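Local atomic coordinates of cytochrome c' (Thermochromatium tepidum, PDB entry 3VRC), a protein that binds a covalently attached heme c and probably transfers electrons in a thermophilic purple photosynthetic bacterium. Residues 26-30 and 110-114. Residues are numbered along the deposited sequence; the frame is centred on the assembly and turned at random.
Sequences IKANL and VKSAF
The amide N of F114 donates a 2.7 Å hydrogen bond to the carbonyl O of V110, and this helical turn sets both side chains against helix 5-31. Both helices belong to the four-helix bundle of cytochrome c'; the axes of segments 26-30 and 110-114 approach to 10.8 Å at 143°, roughly antiparallel. No hydrogen bond crosses between the segments, so the fit is one of apolar shapes. With CG anti to the backbone N (chi1 177°), the long, flat side chain of F114 spans the gap. I26 suits the place against the ring because its beta-branch places CG2 over one face, 4.0 Å from the centroid of the F114 ring and 28° off the normal, a CH-pi contact. I26 CG2 also lies 3.8 Å from V110 CG1, and the beta-branched I26 and V110 both also pack on L98 of helix 81-103. At the CZ end of the ring, on the same side as I26, K27 brings up its aliphatic CB, 3.8 Å from F114 CZ, while its NZ turns outward to a salt bridge with E31. Were F114 cut back to an alanine, I26 CG2 and L30 CD1 would probably lose the ring they rest on, opening a gap between the helices. L30, forked at CG into two methyls, meets three residues: CD1 lies 3.7 Å from F114 CD2, and CD2 touches V110 CG1 and lies 3.9 Å from K111 N.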
loop_
_atom_site.group_PDB
_atom_site.type_symbol
_atom_site.label_atom_id
_atom_site.label_comp_id
_atom_site.label_asym_id
_atom_site.label_seq_id
_atom_site.Cartn_x
_atom_site.Cartn_y
_atom_site.Cartn_z
ATOM N N ILE B 26 -4.392 2.598 13.330
ATOM C CA ILE B 26 -4.853 3.900 13.839
ATOM C C ILE B 26 -5.968 3.705 14.873
ATOM O O ILE B 26 -5.929 4.308 15.950
ATOM C CB ILE B 26 -5.262 4.806 12.692
ATOM C CG1 ILE B 26 -4.091 5.045 11.750
ATOM C CG2 ILE B 26 -5.814 6.139 13.259
ATOM C CD1 ILE B 26 -4.444 5.789 10.462
ATOM N N LYS B 27 -6.937 2.834 14.571
ATOM C CA LYS B 27 -8.028 2.576 15.506
ATOM C C LYS B 27 -7.458 2.103 16.831
ATOM O O LYS B 27 -7.863 2.572 17.930
ATOM C CB LYS B 27 -8.949 1.528 14.914
ATOM C CG LYS B 27 -10.134 1.198 15.797
ATOM C CD LYS B 27 -11.167 0.347 15.071
ATOM C CE LYS B 27 -12.480 0.140 15.821
ATOM N NZ LYS B 27 -12.304 -0.926 16.854
ATOM N N ALA B 28 -6.480 1.198 16.780
ATOM C CA ALA B 28 -5.907 0.662 18.004
ATOM C C ALA B 28 -5.228 1.691 18.855
ATOM O O ALA B 28 -5.311 1.679 20.081
ATOM C CB ALA B 28 -4.953 -0.496 17.710
ATOM N N ASN B 29 -4.522 2.614 18.208
ATOM C CA ASN B 29 -3.842 3.714 18.922
ATOM C C ASN B 29 -4.835 4.667 19.538
ATOM O O ASN B 29 -4.569 5.231 20.608
ATOM C CB ASN B 29 -2.923 4.446 17.965
ATOM C CG ASN B 29 -1.578 3.751 17.832
ATOM O OD1 ASN B 29 -0.690 3.958 18.655
ATOM N ND2 ASN B 29 -1.410 2.904 16.817
ATOM N N LEU B 30 -5.940 4.960 18.846
ATOM C CA LEU B 30 -6.961 5.806 19.432
ATOM C C LEU B 30 -7.637 5.173 20.614
ATOM O O LEU B 30 -7.957 5.925 21.595
ATOM C CB LEU B 30 -7.981 6.196 18.342
ATOM C CG LEU B 30 -7.482 7.123 17.260
ATOM C CD1 LEU B 30 -8.469 7.187 16.119
ATOM C CD2 LEU B 30 -7.078 8.518 17.774
ATOM N N VAL B 110 -6.581 13.415 15.042
ATOM C CA VAL B 110 -6.628 12.167 14.325
ATOM C C VAL B 110 -7.959 11.485 14.488
ATOM O O VAL B 110 -8.477 10.930 13.513
ATOM C CB VAL B 110 -5.438 11.282 14.745
ATOM C CG1 VAL B 110 -5.600 9.837 14.232
ATOM C CG2 VAL B 110 -4.137 11.890 14.238
ATOM N N LYS B 111 -8.548 11.507 15.675
ATOM C CA LYS B 111 -9.816 10.852 15.874
ATOM C C LYS B 111 -10.854 11.382 14.884
ATOM O O LYS B 111 -11.613 10.610 14.271
ATOM C CB LYS B 111 -10.258 11.085 17.322
ATOM C CG LYS B 111 -11.540 10.371 17.723
ATOM C CD LYS B 111 -11.855 10.506 19.223
ATOM C CE LYS B 111 -12.346 11.924 19.499
ATOM N NZ LYS B 111 -12.841 12.145 20.862
ATOM N N SER B 112 -10.934 12.704 14.742
ATOM C CA SER B 112 -11.895 13.297 13.810
ATOM C C SER B 112 -11.571 12.915 12.368
ATOM O O SER B 112 -12.465 12.512 11.602
ATOM C CB SER B 112 -11.883 14.837 13.998
ATOM O OG SER B 112 -12.746 15.416 13.030
ATOM N N ALA B 113 -10.316 13.048 12.004
ATOM C CA ALA B 113 -9.970 12.800 10.590
ATOM C C ALA B 113 -10.132 11.289 10.287
ATOM O O ALA B 113 -10.567 10.937 9.147
ATOM C CB ALA B 113 -8.559 13.237 10.333
ATOM N N PHE B 114 -9.905 10.430 11.246
ATOM C CA PHE B 114 -10.035 8.999 11.051
ATOM C C PHE B 114 -11.503 8.644 10.822
ATOM O O PHE B 114 -11.817 7.775 10.005
ATOM C CB PHE B 114 -9.460 8.289 12.272
ATOM C CG PHE B 114 -9.573 6.786 12.264
ATOM C CD1 PHE B 114 -8.764 6.045 11.308
ATOM C CD2 PHE B 114 -10.324 6.103 13.137
ATOM C CE1 PHE B 114 -8.805 4.692 11.275
ATOM C CE2 PHE B 114 -10.346 4.703 13.071
ATOM C CZ PHE B 114 -9.574 4.020 12.134
#